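Local coordinates for protein agmatine ureohydrolase (Thermoplasma volcanium GSS1, PDB 3PZL) that probably hydrolyses agmatine to putrescine and urea at a site that holds two manganese ions per subunit, at residues 34-39 / 296-301; 73-78 / 257-262. All coordinates share one frame; numbering follows the deposited sequence.

Both interactions involve helices packed against the eight-stranded parallel sheet of the arginase fold. Interaction 1 joins strand 37-42 to the C-terminal helix 281-303; interaction 2 joins the turn between strands 71-72 and 77-78 to the C-terminal part of helix 251-261. Their centres lie about 11 Å apart, on the same side of the chain's centre and about 16 Å from it. S296 of helix 281-303 connects them: its OG lies 2.8 Å from S262 OG, a probable hydrogen bond, and its CB packs 3.5 Å from Y75 CE1. Neither contact reaches the two manganese ions, which H124, D144, H146, D148, D229 and D231 hold elsewhere in the subunit.

Interaction 1: 34-39 / 296-301; sequences EAKYVV and SREKYY
Y37 reaches from the start of strand 37-42 to overlap the R297 and E298 side chains on helix 281-303, a strand-to-helix contact in the three-layer alpha/beta/alpha fold of the arginase family. Y37 OH is gripped twice: it donates to E298 OE2 at 2.9 Å, on the lone pair facing away from the other carboxylate oxygen, and accepts from R297 NH1 at 3.2 Å. That second bond is nearly straight, 163° at the hydrogen, and lies in the guanidinium plane, which stands at 88° to the ring. E298 meets the ring at its edge, its carboxylate also nearly perpendicular to the ring. The glutamate bends at chi2 (-60°), bringing its end back toward the strand, where E298 OE1 forms a salt bridge with K36 NZ at 3.3 Å, the hydrogen bond within it being weak. I116 and I118 of the neighbouring strand, with F293 and I294 of the helix, pack on Y37 and bury it. A phenylalanine in its place would probably leave R297 NH1 without its acceptor and E298 OE2 without its donor, loosening the tie to the helix. The aliphatic part of R297 also lies alongside the hydroxyl, CG coming within 3.4 Å of Y37 OH.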
loop_
_atom_site.group_PDB
_atom_site.type_symbol
_atom_site.label_atom_id
_atom_site.label_comp_id
_atom_site.label_asym_id
_atom_site.label_seq_id
_atom_site.Cartn_x
_atom_site.Cartn_y
_atom_site.Cartn_z
ATOM N N GLU B 34 16.048 35.536 -15.800
ATOM C CA GLU B 34 15.112 35.617 -16.898
ATOM C C GLU B 34 13.737 35.051 -16.529
ATOM O O GLU B 34 12.906 34.834 -17.407
ATOM C CB GLU B 34 15.654 34.820 -18.078
ATOM C CG GLU B 34 17.132 35.036 -18.385
ATOM C CD GLU B 34 17.527 34.434 -19.738
ATOM O OE1 GLU B 34 16.887 33.411 -20.124
ATOM O OE2 GLU B 34 18.461 34.986 -20.414
ATOM N N ALA B 35 13.470 34.811 -15.249
ATOM C CA ALA B 35 12.200 34.189 -14.880
ATOM C C ALA B 35 11.169 35.165 -14.333
ATOM O O ALA B 35 11.529 36.084 -13.586
ATOM C CB ALA B 35 12.451 33.094 -13.883
ATOM N N LYS B 36 9.897 34.958 -14.691
ATOM C CA LYS B 36 8.779 35.750 -14.127
ATOM C C LYS B 36 8.254 35.023 -12.920
ATOM O O LYS B 36 7.910 35.633 -11.898
ATOM C CB LYS B 36 7.603 35.932 -15.106
ATOM C CG LYS B 36 7.898 36.631 -16.454
ATOM C CD LYS B 36 6.598 36.941 -17.177
ATOM C CE LYS B 36 6.775 37.105 -18.693
ATOM N NZ LYS B 36 5.423 37.101 -19.376
ATOM N N TYR B 37 8.183 33.704 -13.060
ATOM C CA TYR B 37 7.673 32.828 -11.998
ATOM C C TYR B 37 8.794 31.933 -11.438
ATOM O O TYR B 37 9.444 31.181 -12.156
ATOM C CB TYR B 37 6.495 31.982 -12.503
ATOM C CG TYR B 37 5.340 32.775 -13.061
ATOM C CD1 TYR B 37 4.360 33.301 -12.213
ATOM C CD2 TYR B 37 5.210 32.987 -14.428
ATOM C CE1 TYR B 37 3.281 34.018 -12.720
ATOM C CE2 TYR B 37 4.135 33.705 -14.945
ATOM C CZ TYR B 37 3.178 34.215 -14.083
ATOM O OH TYR B 37 2.104 34.939 -14.557
ATOM N N VAL B 38 9.017 32.037 -10.143
ATOM C CA VAL B 38 10.103 31.341 -9.535
ATOM C C VAL B 38 9.550 30.354 -8.514
ATOM O O VAL B 38 9.015 30.728 -7.459
ATOM C CB VAL B 38 11.061 32.334 -8.893
ATOM C CG1 VAL B 38 12.250 31.613 -8.316
ATOM C CG2 VAL B 38 11.508 33.326 -9.922
ATOM N N VAL B 39 9.678 29.083 -8.869
ATOM C CA VAL B 39 9.146 27.970 -8.100
ATOM C C VAL B 39 10.263 27.427 -7.244
ATOM O O VAL B 39 11.377 27.210 -7.737
ATOM C CB VAL B 39 8.656 26.851 -9.037
ATOM C CG1 VAL B 39 8.484 25.552 -8.287
ATOM C CG2 VAL B 39 7.380 27.271 -9.729
ATOM N N SER B 296 -3.649 31.117 -15.969
ATOM C CA SER B 296 -4.742 32.083 -15.946
ATOM C C SER B 296 -4.227 33.505 -15.758
ATOM O O SER B 296 -4.851 34.470 -16.211
ATOM C CB SER B 296 -5.748 31.764 -14.858
ATOM O OG SER B 296 -5.156 31.982 -13.606
ATOM N N ARG B 297 -3.095 33.643 -15.082
ATOM C CA ARG B 297 -2.472 34.951 -14.954
ATOM C C ARG B 297 -1.891 35.435 -16.283
ATOM O O ARG B 297 -1.998 36.619 -16.609
ATOM C CB ARG B 297 -1.380 34.933 -13.884
ATOM C CG ARG B 297 -0.821 36.286 -13.581
ATOM C CD ARG B 297 -0.040 36.265 -12.286
ATOM N NE ARG B 297 0.280 37.617 -11.818
ATOM C CZ ARG B 297 1.294 38.331 -12.280
ATOM N NH1 ARG B 297 2.082 37.808 -13.203
ATOM N NH2 ARG B 297 1.534 39.550 -11.811
ATOM N N GLU B 298 -1.287 34.525 -17.045
ATOM C CA GLU B 298 -0.733 34.872 -18.334
ATOM C C GLU B 298 -1.833 35.242 -19.295
ATOM O O GLU B 298 -1.629 36.114 -20.152
ATOM C CB GLU B 298 0.119 33.731 -18.916
ATOM C CG GLU B 298 1.497 33.550 -18.259
ATOM C CD GLU B 298 2.385 34.783 -18.367
ATOM O OE1 GLU B 298 2.710 35.191 -19.484
ATOM O OE2 GLU B 298 2.787 35.338 -17.338
ATOM N N LYS B 299 -2.987 34.577 -19.161
ATOM C CA LYS B 299 -4.178 34.875 -19.984
ATOM C C LYS B 299 -4.631 36.300 -19.758
ATOM O O LYS B 299 -5.091 36.952 -20.683
ATOM C CB LYS B 299 -5.342 33.948 -19.662
ATOM C CG LYS B 299 -6.490 33.992 -20.657
ATOM C CD LYS B 299 -7.827 33.592 -19.981
ATOM C CE LYS B 299 -8.765 32.786 -20.911
ATOM N NZ LYS B 299 -9.444 33.628 -21.913
ATOM N N TYR B 300 -4.489 36.784 -18.529
ATOM C CA TYR B 300 -4.907 38.125 -18.209
ATOM C C TYR B 300 -3.977 39.118 -18.884
ATOM O O TYR B 300 -4.445 40.054 -19.536
ATOM C CB TYR B 300 -4.994 38.364 -16.688
ATOM C CG TYR B 300 -5.534 39.732 -16.346
ATOM C CD1 TYR B 300 -6.890 39.941 -16.169
ATOM C CD2 TYR B 300 -4.686 40.825 -16.233
ATOM C CE1 TYR B 300 -7.384 41.207 -15.880
ATOM C CE2 TYR B 300 -5.163 42.081 -15.948
ATOM C CZ TYR B 300 -6.506 42.269 -15.769
ATOM O OH TYR B 300 -6.973 43.541 -15.480
ATOM N N TYR B 301 -2.674 38.897 -18.747
ATOM C CA TYR B 301 -1.679 39.815 -19.313
ATOM C C TYR B 301 -1.514 39.745 -20.812
ATOM O O TYR B 301 -0.945 40.648 -21.405
ATOM C CB TYR B 301 -0.342 39.750 -18.564
ATOM C CG TYR B 301 -0.587 40.168 -17.131
ATOM C CD1 TYR B 301 -0.641 41.538 -16.765
ATOM C CD2 TYR B 301 -0.877 39.199 -16.145
ATOM C CE1 TYR B 301 -0.923 41.916 -15.443
ATOM C CE2 TYR B 301 -1.156 39.552 -14.832
ATOM C CZ TYR B 301 -1.183 40.912 -14.477
ATOM O OH TYR B 301 -1.454 41.265 -13.157
#

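Interaction 2: 73-78 / 257-262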
loop_
_atom_site.group_PDB
_atom_site.type_symbol
_atom_site.label_atom_id
_atom_site.label_comp_id
_atom_site.label_asym_id
_atom_site.label_seq_id
_atom_site.Cartn_x
_atom_site.Cartn_y
_atom_site.Cartn_z
ATOM N N TYR B 73 -5.021 23.969 -21.916
ATOM C CA TYR B 73 -6.110 24.064 -22.883
ATOM C C TYR B 73 -7.123 25.160 -22.538
ATOM O O TYR B 73 -7.524 25.947 -23.384
ATOM C CB TYR B 73 -6.785 22.694 -22.966
ATOM C CG TYR B 73 -7.936 22.604 -23.906
ATOM C CD1 TYR B 73 -9.191 22.172 -23.466
ATOM C CD2 TYR B 73 -7.772 22.928 -25.259
ATOM C CE1 TYR B 73 -10.260 22.083 -24.359
ATOM C CE2 TYR B 73 -8.838 22.853 -26.151
ATOM C CZ TYR B 73 -10.067 22.439 -25.698
ATOM O OH TYR B 73 -11.097 22.381 -26.604
ATOM N N SER B 74 -7.513 25.218 -21.278
ATOM C CA SER B 74 -8.557 26.098 -20.849
ATOM C C SER B 74 -8.122 27.556 -20.794
ATOM O O SER B 74 -8.929 28.441 -20.578
ATOM C CB SER B 74 -9.036 25.660 -19.482
ATOM O OG SER B 74 -9.472 24.324 -19.544
ATOM N N TYR B 75 -6.844 27.823 -20.959
ATOM C CA TYR B 75 -6.380 29.198 -20.920
ATOM C C TYR B 75 -5.662 29.623 -22.195
ATOM O O TYR B 75 -5.461 30.797 -22.437
ATOM C CB TYR B 75 -5.526 29.401 -19.694
ATOM C CG TYR B 75 -6.270 29.099 -18.413
ATOM C CD1 TYR B 75 -7.199 29.996 -17.888
ATOM C CD2 TYR B 75 -6.041 27.922 -17.724
ATOM C CE1 TYR B 75 -7.887 29.721 -16.713
ATOM C CE2 TYR B 75 -6.704 27.629 -16.554
ATOM C CZ TYR B 75 -7.626 28.532 -16.046
ATOM O OH TYR B 75 -8.292 28.220 -14.870
ATOM N N GLY B 76 -5.312 28.646 -23.020
ATOM C CA GLY B 76 -4.625 28.911 -24.263
ATOM C C GLY B 76 -3.288 29.550 -24.017
ATOM O O GLY B 76 -2.943 30.511 -24.684
ATOM N N ILE B 77 -2.555 29.004 -23.050
ATOM C CA ILE B 77 -1.264 29.514 -22.628
ATOM C C ILE B 77 -0.263 28.385 -22.611
ATOM O O ILE B 77 -0.494 27.346 -21.973
ATOM C CB ILE B 77 -1.347 30.089 -21.220
ATOM C CG1 ILE B 77 -2.216 31.355 -21.229
ATOM C CG2 ILE B 77 0.061 30.332 -20.626
ATOM C CD1 ILE B 77 -1.603 32.526 -22.035
ATOM N N ASP B 78 0.847 28.605 -23.319
ATOM C CA ASP B 78 1.975 27.680 -23.347
ATOM C C ASP B 78 2.917 28.014 -22.180
ATOM O O ASP B 78 3.519 29.094 -22.124
ATOM C CB ASP B 78 2.690 27.769 -24.702
ATOM C CG ASP B 78 3.961 26.938 -24.764
ATOM O OD1 ASP B 78 4.129 25.987 -23.960
ATOM O OD2 ASP B 78 4.801 27.239 -25.644
ATOM N N LEU B 257 -11.151 29.967 -7.610
ATOM C CA LEU B 257 -10.530 30.984 -6.765
ATOM C C LEU B 257 -9.232 31.523 -7.364
ATOM O O LEU B 257 -8.955 32.711 -7.295
ATOM C CB LEU B 257 -10.281 30.476 -5.329
ATOM C CG LEU B 257 -9.787 31.578 -4.351
ATOM C CD1 LEU B 257 -10.242 31.423 -2.959
ATOM C CD2 LEU B 257 -8.314 31.661 -4.350
ATOM N N ILE B 258 -8.459 30.643 -7.972
ATOM C CA ILE B 258 -7.170 30.990 -8.506
ATOM C C ILE B 258 -7.316 31.660 -9.854
ATOM O O ILE B 258 -6.767 32.738 -10.079
ATOM C CB ILE B 258 -6.273 29.741 -8.593
ATOM C CG1 ILE B 258 -6.058 29.157 -7.177
ATOM C CG2 ILE B 258 -4.952 30.074 -9.253
ATOM C CD1 ILE B 258 -5.427 27.815 -7.131
ATOM N N GLU B 259 -8.039 31.005 -10.756
ATOM C CA GLU B 259 -8.438 31.569 -12.060
ATOM C C GLU B 259 -8.724 33.090 -11.899
ATOM O O GLU B 259 -8.098 33.932 -12.536
ATOM C CB GLU B 259 -9.737 30.863 -12.459
ATOM C CG GLU B 259 -9.967 30.593 -13.885
ATOM C CD GLU B 259 -11.373 30.033 -14.158
ATOM O OE1 GLU B 259 -12.349 30.397 -13.470
ATOM O OE2 GLU B 259 -11.513 29.209 -15.080
ATOM N N ARG B 260 -9.652 33.403 -10.994
ATOM C CA ARG B 260 -10.204 34.727 -10.816
ATOM C C ARG B 260 -9.291 35.736 -10.102
ATOM O O ARG B 260 -9.482 36.928 -10.241
ATOM C CB ARG B 260 -11.504 34.587 -10.032
ATOM C CG ARG B 260 -12.675 34.017 -10.821
ATOM C CD ARG B 260 -13.215 34.997 -11.870
ATOM N NE ARG B 260 -13.344 36.379 -11.388
ATOM C CZ ARG B 260 -14.205 36.789 -10.445
ATOM N NH1 ARG B 260 -15.027 35.935 -9.829
ATOM N NH2 ARG B 260 -14.225 38.068 -10.087
ATOM N N LEU B 261 -8.304 35.255 -9.364
ATOM C CA LEU B 261 -7.490 36.111 -8.521
ATOM C C LEU B 261 -5.990 36.191 -8.848
ATOM O O LEU B 261 -5.259 36.934 -8.198
ATOM C CB LEU B 261 -7.671 35.692 -7.063
ATOM C CG LEU B 261 -8.651 36.465 -6.196
ATOM C CD1 LEU B 261 -9.778 37.118 -6.977
ATOM C CD2 LEU B 261 -9.220 35.554 -5.152
ATOM N N SER B 262 -5.527 35.432 -9.832
ATOM C CA SER B 262 -4.080 35.287 -10.055
ATOM C C SER B 262 -3.505 36.536 -10.719
ATOM O O SER B 262 -2.315 36.794 -10.618
ATOM C CB SER B 262 -3.776 34.071 -10.904
ATOM O OG SER B 262 -4.481 34.199 -12.110
#
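The backbones of 73-78 and 257-262 stay well apart, their closest CA atoms being those of Y75 and E259 at 9.4 Å. The first segment is the turn after strand 71-72 together with the short antiparallel strand 77-78, with a G1 beta bulge in which G76 and I77 both face E72; the second belongs to the C-terminal part of helix 251-261, which packs on the parallel sheet of the arginase fold. One side-chain pair bridges the gap. The CB of Y75 points toward the helix, and chi1 of -59°, with CG anti to the carbonyl carbon, carries the ring's far end to the methylene part of E259. E259 CG lies in the ring plane at its edge, 3.6 Å from Y75 CE1. The two side chains cross at a slant, ring and carboxylate planes 83° apart. The glutamate's charge is engaged within its own helix, where OE1 forms a salt bridge with R256. R255 of the same helix and S296 of helix 281-303 also touch the tyrosine, so its ring sits where two helices meet the turn. At the other end of the segment, D78 OD2 pairs with R186 of a second subunit. Across the contact, the nearest approach is Y75 OH to E259 CG at 3.1 Å.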